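Oxygen-independent coproporphyrinogen III oxidase (Escherichia coli, PDB 1OLT) catalyses the anaerobic, S-adenosylmethionine-dependent oxidative decarboxylation of two propionate groups of coproporphyrinogen III, giving the vinyl groups of protoporphyrinogen IX in heme biosynthesis. Local coordinates at residues R180-E185 / Y212-Q217; W8-I13 / S262-L267; R77-A82 / Y117-Q122. All blocks are in the same frame, centred on the assembly; numbering follows the deposited sequence. Where two conformers were deposited one is given.

Overall arrangement
From the N terminus, residues 8-13 form the first half of contact 2, which closes only when helix 263-279 begins at residues 262-267, so its loop spans most of the radical SAM core. Within that span the other two contacts follow one another without crossing. Contact 3 comes first and joins the starts of helices 80-96 and 120-133; contact 1 then joins the end of helix 176-182 to the loop after strand 207-212. Contacts 2 and 3 lie on opposite sides of the chain's centre, their centres about 43 Å apart. Contacts 1 and 2 touch: Gly213 CA packs 3.7 Å from Lys266 CE, and Tyr212 rests against the Lys266 backbone.

Contact 1. Residues R180-E185 / Y212-Q217; sequences RLVNRE and YGLPKQ. With SAM (S-adenosylmethionine), chain C.
Val182 and Pro215 meet obliquely, the valine CG1 lying 3.8 Å from CG of the proline ring and nearly as close to its CD. Leu181, one residue back on helix 176-182, covers the neighbouring part of this ring. Its CB sits 4.0 Å from Pro215 CG; beyond it, CD1 passes Pro215 CB and ends against the aliphatic start of Lys216, where the modelled approach to CG is tighter than usual van der Waals contact and its exact length doubtful. The lysine chain bends at chi2 and leads away from the helix. Pro215 and Lys216 are the central residues of a type II turn from Leu214 to Gln217, closed by Gln217 N on Leu214 O at 3.1 Å. Gln217 OE1 adds a bond from Leu214 N (2.9 Å), the donor standing above the carbonyl plane.

Asn183 closes the last helical turn in a Schellman motif, and Arg184 turns to the second of two bound S-adenosylmethionines. Its chain runs extended from CG to NE, and the guanidinium meets the carboxylate edge-on: NH1 reaches SAM O at 2.9 Å (169°) and NH2 reaches SAM OXT at 2.9 Å (173°). NE bonds to Gln186 OE1, which helps fix the group's rotation. A leucine here would probably leave both carboxylate oxygens without this paired grip and the methionine end of the ligand freer to turn. Asp209, Gln172, Ala243 and Gly70 also hydrogen-bond this molecule. Arg184, which also touches the iron-sulfur cluster, sits, as is general in TIM-barrel-like folds, at the C-terminal ends of the parallel strands.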
loop_
_atom_site.group_PDB
_atom_site.type_symbol
_atom_site.label_atom_id
_atom_site.label_comp_id
_atom_site.label_asym_id
_atom_site.label_seq_id
_atom_site.Cartn_x
_atom_site.Cartn_y
_atom_site.Cartn_z
ATOM N N ARG A 180 9.941 16.802 15.962
ATOM C CA ARG A 180 9.510 18.150 16.239
ATOM C C ARG A 180 9.292 18.927 14.945
ATOM O O ARG A 180 8.267 19.623 14.812
ATOM C CB ARG A 180 10.510 18.853 17.102
ATOM C CG ARG A 180 10.217 20.281 17.421
ATOM C CD ARG A 180 11.006 20.710 18.641
ATOM N NE ARG A 180 10.423 20.077 19.864
ATOM C CZ ARG A 180 10.650 20.498 21.066
ATOM N NH1 ARG A 180 11.439 21.624 21.315
ATOM N NH2 ARG A 180 10.086 19.829 22.030
ATOM N N LEU A 181 10.221 18.799 13.999
ATOM C CA LEU A 181 10.101 19.479 12.687
ATOM C C LEU A 181 8.921 19.038 11.815
ATOM O O LEU A 181 8.476 19.786 10.949
ATOM C CB LEU A 181 11.389 19.368 11.895
ATOM C CG LEU A 181 12.543 20.070 12.561
ATOM C CD1 LEU A 181 13.803 19.628 11.858
ATOM C CD2 LEU A 181 12.466 21.636 12.548
ATOM N N VAL A 182 8.373 17.853 12.051
ATOM C CA VAL A 182 7.245 17.381 11.293
ATOM C C VAL A 182 6.001 17.228 12.137
ATOM O O VAL A 182 4.993 16.698 11.650
ATOM C CB VAL A 182 7.542 16.059 10.522
ATOM C CG1 VAL A 182 8.735 16.206 9.619
ATOM C CG2 VAL A 182 7.759 14.842 11.477
ATOM N N ASN A 183 6.019 17.749 13.374
ATOM C CA ASN A 183 4.855 17.697 14.250
ATOM C C ASN A 183 4.376 16.307 14.528
ATOM O O ASN A 183 3.161 16.057 14.524
ATOM C CB ASN A 183 3.688 18.571 13.690
ATOM C CG ASN A 183 2.646 18.869 14.723
ATOM O OD1 ASN A 183 2.949 18.911 15.973
ATOM N ND2 ASN A 183 1.365 19.112 14.250
ATOM N N ARG A 184 5.323 15.380 14.778
ATOM C CA ARG A 184 4.980 14.023 15.117
ATOM C C ARG A 184 5.746 13.550 16.373
ATOM O O ARG A 184 6.324 12.469 16.420
ATOM C CB ARG A 184 5.193 13.031 13.977
ATOM C CG ARG A 184 4.307 11.727 14.212
ATOM C CD ARG A 184 4.706 10.728 13.375
ATOM N NE ARG A 184 4.100 9.458 13.664
ATOM C CZ ARG A 184 3.101 8.888 13.005
ATOM N NH1 ARG A 184 2.445 9.517 12.031
ATOM N NH2 ARG A 184 2.764 7.645 13.352
ATOM N N GLU A 185 5.716 14.387 17.396
ATOM C CA GLU A 185 6.244 14.035 18.687
ATOM C C GLU A 185 5.480 12.781 19.167
ATOM O O GLU A 185 4.275 12.744 19.152
ATOM C CB GLU A 185 6.019 15.156 19.684
ATOM C CG GLU A 185 6.374 14.789 21.110
ATOM C CD GLU A 185 7.843 14.630 21.284
ATOM O OE1 GLU A 185 8.575 15.373 20.568
ATOM O OE2 GLU A 185 8.258 13.779 22.169
ATOM N N TYR A 212 12.497 8.023 5.109
ATOM C CA TYR A 212 13.836 8.631 4.954
ATOM C C TYR A 212 13.741 9.807 3.978
ATOM O O TYR A 212 12.947 9.798 3.047
ATOM C CB TYR A 212 14.924 7.604 4.563
ATOM C CG TYR A 212 14.895 7.119 3.142
ATOM C CD1 TYR A 212 14.080 6.103 2.775
ATOM C CD2 TYR A 212 15.699 7.712 2.169
ATOM C CE1 TYR A 212 14.039 5.656 1.499
ATOM C CE2 TYR A 212 15.679 7.248 0.854
ATOM C CZ TYR A 212 14.808 6.253 0.541
ATOM O OH TYR A 212 14.749 5.779 -0.731
ATOM N N GLY A 213 14.518 10.831 4.224
ATOM C CA GLY A 213 14.403 12.110 3.490
ATOM C C GLY A 213 13.669 13.245 4.223
ATOM O O GLY A 213 13.402 14.289 3.664
ATOM N N LEU A 214 13.307 13.012 5.477
ATOM C CA LEU A 214 12.658 14.023 6.302
ATOM C C LEU A 214 13.666 15.066 6.731
ATOM O O LEU A 214 14.856 14.787 6.747
ATOM C CB LEU A 214 12.030 13.351 7.521
ATOM C CG LEU A 214 10.851 12.439 7.312
ATOM C CD1 LEU A 214 10.376 11.805 8.586
ATOM C CD2 LEU A 214 9.629 13.126 6.627
ATOM N N PRO A 215 13.198 16.274 7.138
ATOM C CA PRO A 215 14.088 17.346 7.546
ATOM C C PRO A 215 15.003 16.951 8.650
ATOM O O PRO A 215 14.640 16.332 9.610
ATOM C CB PRO A 215 13.146 18.477 7.978
ATOM C CG PRO A 215 11.875 17.844 8.193
ATOM C CD PRO A 215 11.770 16.672 7.229
ATOM N N LYS A 216 16.237 17.336 8.466
ATOM C CA LYS A 216 17.346 17.110 9.393
ATOM C C LYS A 216 17.819 15.657 9.516
ATOM O O LYS A 216 18.738 15.402 10.264
ATOM C CB LYS A 216 17.091 17.719 10.800
ATOM C CG LYS A 216 16.914 19.250 10.797
ATOM C CD LYS A 216 18.241 19.929 10.405
ATOM C CE LYS A 216 18.296 21.398 10.853
ATOM N NZ LYS A 216 19.712 21.855 10.718
ATOM N N GLN A 217 17.275 14.714 8.754
ATOM C CA GLN A 217 17.828 13.333 8.771
ATOM C C GLN A 217 19.143 13.292 8.042
ATOM O O GLN A 217 19.294 13.935 6.994
ATOM C CB GLN A 217 16.897 12.351 8.073
ATOM C CG GLN A 217 15.645 12.061 8.869
ATOM C CD GLN A 217 14.756 11.050 8.133
ATOM O OE1 GLN A 217 14.788 10.984 6.855
ATOM N NE2 GLN A 217 13.977 10.283 8.870
HETATM N N SAM C . -2.275 7.267 10.398
HETATM C CA SAM C . -1.379 6.253 10.935
HETATM C C SAM C . 0.007 6.781 11.325
HETATM O O SAM C . 0.409 7.892 10.832
HETATM O OXT SAM C . 0.594 6.111 12.150
HETATM C CB SAM C . -1.212 5.199 9.823
HETATM C CG SAM C . -0.165 5.338 8.750
HETATM S SD SAM C . -0.451 6.601 7.537
HETATM C CE SAM C . -2.098 6.267 6.898
HETATM C "C5'" SAM C . 0.371 5.846 6.031
HETATM C "C4'" SAM C . 1.916 6.032 5.821
HETATM O "O4'" SAM C . 2.255 6.840 4.701
HETATM C "C3'" SAM C . 2.600 6.749 6.961
HETATM O "O3'" SAM C . 2.749 5.950 8.140
HETATM C "C2'" SAM C . 3.902 7.256 6.329
HETATM O "O2'" SAM C . 4.969 6.333 6.547
HETATM C "C1'" SAM C . 3.584 7.287 4.854
HETATM N N9 SAM C . 3.667 8.609 4.265
HETATM C C8 SAM C . 2.730 9.596 4.431
HETATM N N7 SAM C . 3.099 10.665 3.732
HETATM C C5 SAM C . 4.272 10.355 3.093
HETATM C C6 SAM C . 5.109 11.078 2.225
HETATM N N6 SAM C . 4.846 12.323 1.831
HETATM N N1 SAM C . 6.235 10.459 1.758
HETATM C C2 SAM C . 6.535 9.149 2.150
HETATM N N3 SAM C . 5.728 8.445 2.978
HETATM C C4 SAM C . 4.620 9.056 3.445
#

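Contact 2. Residues W8-I13 / S262-L267; sequences WDLALI and SPQQKL
Leu267, in the first turns of helix 263-279, meets Trp8, Leu10 and Ile13; a capping box between Ser262 and Gln265 marks the helix start. The contact lies at the surface, away from the cofactor sites, and lays the N-terminal segment against this helix of the radical SAM core.

The apolar contacts all converge on Leu267. Its CD2 lies 3.9 Å from Ile13 CG2, the two side chains running antiparallel alongside one another, while its CB is 4.1 Å from Trp8 CZ2, the side chains nearly perpendicular. Leu10 CD2 comes to 4.4 Å from Leu267 CD1, a looser touch. Within 8-13 the same groups pack on one another: Ile13 CD1 stands 3.5 Å above the plane of the indole, over its centre, and Leu10 CD2 sits in that plane at the ring edge. With CG opposite the backbone N (chi1 -176°), the indole of Trp8 extends to the helix, where Leu270 and Gln271 also touch it.

No hydrogen bond crosses between the segments; Trp8 CH2 merely approaches Leu267 O obliquely. The polar bonds shape each segment separately. Asp9 OD1 takes Leu12 N on its anti lone pair, an Asx motif, and OD2 forms a salt bridge with Lys428, linking the N-terminal segment to the C-terminal part of the chain.

At the helix start, Gln265 N gives to Ser262 OG at 3.1 Å; Ser262 N gives to Gln265 OE1 at 3.0 Å, lying in the plane of that amide carbonyl and aimed at a lone pair.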
loop_
_atom_site.group_PDB
_atom_site.type_symbol
_atom_site.label_atom_id
_atom_site.label_comp_id
_atom_site.label_asym_id
_atom_site.label_seq_id
_atom_site.Cartn_x
_atom_site.Cartn_y
_atom_site.Cartn_z
ATOM N N TRP A 8 24.409 -3.062 -4.811
ATOM C CA TRP A 8 24.352 -1.608 -4.975
ATOM C C TRP A 8 25.353 -1.106 -6.007
ATOM O O TRP A 8 26.520 -1.453 -5.936
ATOM C CB TRP A 8 24.643 -0.946 -3.637
ATOM C CG TRP A 8 24.527 0.525 -3.644
ATOM C CD1 TRP A 8 25.520 1.435 -3.919
ATOM C CD2 TRP A 8 23.366 1.295 -3.320
ATOM N NE1 TRP A 8 25.032 2.715 -3.809
ATOM C CE2 TRP A 8 23.718 2.659 -3.430
ATOM C CE3 TRP A 8 22.056 0.974 -2.936
ATOM C CZ2 TRP A 8 22.818 3.677 -3.185
ATOM C CZ3 TRP A 8 21.166 1.999 -2.689
ATOM C CH2 TRP A 8 21.539 3.320 -2.822
ATOM N N ASP A 9 24.887 -0.279 -6.938
ATOM C CA ASP A 9 25.727 0.309 -8.001
ATOM C C ASP A 9 25.436 1.810 -8.158
ATOM O O ASP A 9 24.547 2.175 -8.915
ATOM C CB ASP A 9 25.449 -0.413 -9.322
ATOM C CG ASP A 9 26.489 -0.093 -10.422
ATOM O OD1 ASP A 9 26.455 1.011 -11.024
ATOM O OD2 ASP A 9 27.359 -0.919 -10.767
ATOM N N LEU A 10 26.179 2.662 -7.438
ATOM C CA LEU A 10 25.972 4.131 -7.464
ATOM C C LEU A 10 25.756 4.714 -8.866
ATOM O O LEU A 10 24.863 5.567 -9.062
ATOM C CB LEU A 10 27.162 4.868 -6.849
ATOM C CG LEU A 10 27.281 4.924 -5.321
ATOM C CD1 LEU A 10 28.733 5.224 -4.893
ATOM C CD2 LEU A 10 26.280 5.955 -4.671
ATOM N N ALA A 11 26.575 4.262 -9.827
ATOM C CA ALA A 11 26.555 4.807 -11.186
ATOM C C ALA A 11 25.267 4.462 -11.918
ATOM O O ALA A 11 24.653 5.337 -12.538
ATOM C CB ALA A 11 27.769 4.337 -11.982
ATOM N N LEU A 12 24.834 3.203 -11.839
ATOM C CA LEU A 12 23.572 2.816 -12.478
ATOM C C LEU A 12 22.413 3.580 -11.840
ATOM O O LEU A 12 21.486 3.986 -12.540
ATOM C CB LEU A 12 23.324 1.300 -12.411
ATOM C CG LEU A 12 24.266 0.439 -13.276
ATOM C CD1 LEU A 12 24.264 -1.032 -12.834
ATOM C CD2 LEU A 12 23.916 0.546 -14.748
ATOM N N ILE A 13 22.495 3.781 -10.518
ATOM C CA ILE A 13 21.482 4.506 -9.742
ATOM C C ILE A 13 21.586 6.031 -9.977
ATOM O O ILE A 13 20.557 6.735 -9.964
ATOM C CB ILE A 13 21.628 4.182 -8.208
ATOM C CG1 ILE A 13 21.461 2.676 -7.930
ATOM C CG2 ILE A 13 20.631 5.021 -7.367
ATOM C CD1 ILE A 13 22.158 2.203 -6.661
ATOM N N SER A 262 20.530 16.155 1.279
ATOM C CA SER A 262 21.043 16.203 -0.068
ATOM C C SER A 262 20.770 14.870 -0.723
ATOM O O SER A 262 20.493 13.924 -0.019
ATOM C CB SER A 262 22.527 16.495 -0.056
ATOM O OG SER A 262 23.203 15.308 0.316
ATOM N N PRO A 263 20.744 14.814 -2.037
ATOM C CA PRO A 263 20.579 13.548 -2.769
ATOM C C PRO A 263 21.637 12.460 -2.422
ATOM O O PRO A 263 21.247 11.311 -2.328
ATOM C CB PRO A 263 20.740 13.963 -4.255
ATOM C CG PRO A 263 20.241 15.463 -4.268
ATOM C CD PRO A 263 20.790 15.982 -2.936
ATOM N N GLN A 264 22.898 12.820 -2.244
ATOM C CA GLN A 264 23.920 11.851 -1.844
ATOM C C GLN A 264 23.588 11.318 -0.407
ATOM O O GLN A 264 23.720 10.113 -0.151
ATOM C CB GLN A 264 25.324 12.459 -1.926
ATOM C CG GLN A 264 26.518 11.444 -1.792
ATOM C CD GLN A 264 26.254 10.144 -2.506
ATOM O OE1 GLN A 264 26.165 9.091 -1.891
ATOM N NE2 GLN A 264 26.060 10.225 -3.777
ATOM N N GLN A 265 23.131 12.196 0.494
ATOM C CA GLN A 265 22.736 11.769 1.810
ATOM C C GLN A 265 21.579 10.728 1.728
ATOM O O GLN A 265 21.624 9.689 2.436
ATOM C CB GLN A 265 22.427 12.947 2.738
ATOM C CG GLN A 265 23.656 13.730 3.299
ATOM C CD GLN A 265 23.223 14.963 4.104
ATOM O OE1 GLN A 265 22.276 15.659 3.727
ATOM N NE2 GLN A 265 23.868 15.198 5.225
ATOM N N LYS A 266 20.589 10.961 0.866
ATOM C CA LYS A 266 19.446 10.048 0.785
ATOM C C LYS A 266 19.877 8.670 0.213
ATOM O O LYS A 266 19.357 7.638 0.613
ATOM C CB LYS A 266 18.287 10.649 -0.029
ATOM C CG LYS A 266 17.707 11.929 0.519
ATOM C CD LYS A 266 16.359 12.368 -0.240
ATOM C CE LYS A 266 15.160 11.340 -0.023
ATOM N NZ LYS A 266 13.668 11.809 -0.386
ATOM N N LEU A 267 20.816 8.680 -0.717
ATOM C CA LEU A 267 21.370 7.461 -1.268
ATOM C C LEU A 267 22.160 6.707 -0.221
ATOM O O LEU A 267 22.082 5.490 -0.187
ATOM C CB LEU A 267 22.316 7.699 -2.463
ATOM C CG LEU A 267 21.646 8.222 -3.739
ATOM C CD1 LEU A 267 22.614 8.447 -4.823
ATOM C CD2 LEU A 267 20.554 7.278 -4.194
#

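Contact 3. Residues R77-A82 / Y117-Q122; sequences RQQHKA and YLNKAQ
The carboxamides of Gln79 and Gln122 come together from opposing sides, their planes only 15° apart. Gln79 NE2 bonds almost straight to a lone pair of Gln122 OE1 at 2.9 Å; the return bond from Gln122 NE2 to Gln79 OE1 is weak at 3.3 Å, and this NE2 also gives to Asp83 OD1. The Tyr117 ring is turned only 11° from the Gln79 amide. Ala82 CB lies at the ring's edge, 4.2 Å from CE1, while Gln79 CG approaches CE1 obliquely at 3.6 Å.

A bend at chi2 (-83°) folds Gln79 back alongside the ring, and its NE2 makes a second bond, to Tyr117 O at 2.9 Å, so both amide hydrogens are used. Gln122 OE1 is likewise held twice: besides Gln79 NE2 it accepts Asn119 N at 2.9 Å. With Gln122 N bonding to Asn119 OD1, this is the capping box that opens helix 120-133, and Gln79 ties the start of helix 80-96 to it. Tyr117 follows strand 105-112, whose Gly112 binds S-adenosylmethionine; its OH bonds to Thr76 O and its ring meets that of His63. Ala82 CB also meets Leu118 CD2 at 3.9 Å.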
loop_
_atom_site.group_PDB
_atom_site.type_symbol
_atom_site.label_atom_id
_atom_site.label_comp_id
_atom_site.label_asym_id
_atom_site.label_seq_id
_atom_site.Cartn_x
_atom_site.Cartn_y
_atom_site.Cartn_z
ATOM N N ARG A 77 -10.314 17.563 15.577
ATOM C CA ARG A 77 -10.601 17.239 16.946
ATOM C C ARG A 77 -12.107 17.023 17.205
ATOM O O ARG A 77 -12.509 16.695 18.323
ATOM C CB ARG A 77 -10.056 18.373 17.832
ATOM C CG ARG A 77 -8.479 18.433 17.869
ATOM C CD ARG A 77 -7.874 17.067 18.273
ATOM N NE ARG A 77 -6.494 17.161 18.680
ATOM C CZ ARG A 77 -5.844 16.142 19.219
ATOM N NH1 ARG A 77 -6.487 15.023 19.501
ATOM N NH2 ARG A 77 -4.574 16.252 19.537
ATOM N N GLN A 78 -12.931 17.263 16.182
ATOM C CA GLN A 78 -14.380 17.057 16.293
ATOM C C GLN A 78 -14.688 15.581 16.130
ATOM O O GLN A 78 -14.994 15.124 15.060
ATOM C CB GLN A 78 -15.095 17.895 15.258
ATOM C CG GLN A 78 -14.910 19.346 15.495
ATOM C CD GLN A 78 -15.841 20.178 14.643
ATOM O OE1 GLN A 78 -17.033 20.311 14.952
ATOM N NE2 GLN A 78 -15.336 20.670 13.557
ATOM N N GLN A 79 -14.528 14.839 17.205
ATOM C CA GLN A 79 -14.572 13.381 17.180
ATOM C C GLN A 79 -15.925 12.815 16.708
ATOM O O GLN A 79 -15.950 11.717 16.113
ATOM C CB GLN A 79 -14.211 12.773 18.543
ATOM C CG GLN A 79 -13.357 11.375 18.433
ATOM C CD GLN A 79 -14.244 10.111 18.204
ATOM O OE1 GLN A 79 -15.465 10.183 18.505
ATOM N NE2 GLN A 79 -13.626 8.924 17.664
ATOM N N HIS A 80 -17.009 13.567 16.968
ATOM C CA HIS A 80 -18.311 13.251 16.456
ATOM C C HIS A 80 -18.384 13.073 14.920
ATOM O O HIS A 80 -19.313 12.452 14.417
ATOM C CB HIS A 80 -19.324 14.280 16.843
ATOM C CG HIS A 80 -19.297 15.491 15.999
ATOM N ND1 HIS A 80 -18.675 16.661 16.406
ATOM C CD2 HIS A 80 -19.841 15.758 14.781
ATOM C CE1 HIS A 80 -18.791 17.577 15.455
ATOM N NE2 HIS A 80 -19.489 17.056 14.449
ATOM N N LYS A 81 -17.394 13.601 14.203
ATOM C CA LYS A 81 -17.313 13.350 12.750
ATOM C C LYS A 81 -17.165 11.880 12.452
ATOM O O LYS A 81 -17.601 11.428 11.398
ATOM C CB LYS A 81 -16.235 14.160 12.084
ATOM C CG LYS A 81 -16.603 15.637 11.885
ATOM C CD LYS A 81 -15.457 16.348 11.307
ATOM C CE LYS A 81 -15.724 17.821 11.238
ATOM N NZ LYS A 81 -16.967 18.169 10.541
ATOM N N ALA A 82 -16.583 11.130 13.366
ATOM C CA ALA A 82 -16.398 9.718 13.134
ATOM C C ALA A 82 -17.765 9.004 13.160
ATOM O O ALA A 82 -17.993 8.040 12.426
ATOM C CB ALA A 82 -15.521 9.121 14.176
ATOM N N TYR A 117 -8.416 6.252 15.102
ATOM C CA TYR A 117 -9.201 7.404 15.501
ATOM C C TYR A 117 -10.573 6.956 16.049
ATOM O O TYR A 117 -11.153 7.609 16.945
ATOM C CB TYR A 117 -9.419 8.309 14.311
ATOM C CG TYR A 117 -10.034 9.666 14.639
ATOM C CD1 TYR A 117 -11.442 9.835 14.788
ATOM C CD2 TYR A 117 -9.223 10.801 14.754
ATOM C CE1 TYR A 117 -11.986 11.115 15.079
ATOM C CE2 TYR A 117 -9.754 12.057 15.052
ATOM C CZ TYR A 117 -11.141 12.213 15.212
ATOM O OH TYR A 117 -11.630 13.463 15.483
ATOM N N LEU A 118 -11.106 5.873 15.435
ATOM C CA LEU A 118 -12.324 5.255 15.927
ATOM C C LEU A 118 -12.129 4.708 17.346
ATOM O O LEU A 118 -11.224 3.917 17.609
ATOM C CB LEU A 118 -12.793 4.171 15.007
ATOM C CG LEU A 118 -12.999 4.504 13.524
ATOM C CD1 LEU A 118 -13.546 3.284 12.847
ATOM C CD2 LEU A 118 -13.932 5.637 13.338
ATOM N N ASN A 119 -13.028 5.077 18.245
ATOM C CA ASN A 119 -13.018 4.531 19.566
ATOM C C ASN A 119 -13.511 3.036 19.591
ATOM O O ASN A 119 -13.922 2.486 18.563
ATOM C CB ASN A 119 -13.757 5.527 20.532
ATOM C CG ASN A 119 -15.286 5.590 20.299
ATOM O OD1 ASN A 119 -15.901 4.606 19.841
ATOM N ND2 ASN A 119 -15.895 6.701 20.680
ATOM N N LYS A 120 -13.477 2.370 20.730
ATOM C CA LYS A 120 -13.895 0.960 20.808
ATOM C C LYS A 120 -15.293 0.681 20.319
ATOM O O LYS A 120 -15.542 -0.284 19.568
ATOM C CB LYS A 120 -13.717 0.430 22.247
ATOM C CG LYS A 120 -12.236 0.354 22.745
ATOM C CD LYS A 120 -12.222 -0.146 24.252
ATOM C CE LYS A 120 -10.914 0.165 24.935
ATOM N NZ LYS A 120 -10.754 -0.515 26.343
ATOM N N ALA A 121 -16.248 1.537 20.718
ATOM C CA ALA A 121 -17.633 1.386 20.257
ATOM C C ALA A 121 -17.764 1.557 18.739
ATOM O O ALA A 121 -18.442 0.794 18.117
ATOM C CB ALA A 121 -18.606 2.384 20.996
ATOM N N GLN A 122 -17.088 2.522 18.175
ATOM C CA GLN A 122 -17.078 2.756 16.736
ATOM C C GLN A 122 -16.408 1.595 15.935
ATOM O O GLN A 122 -16.922 1.141 14.905
ATOM C CB GLN A 122 -16.385 4.120 16.433
ATOM C CG GLN A 122 -17.222 5.258 16.941
ATOM C CD GLN A 122 -16.475 6.537 17.058
ATOM O OE1 GLN A 122 -15.204 6.555 17.065
ATOM N NE2 GLN A 122 -17.236 7.645 17.266
#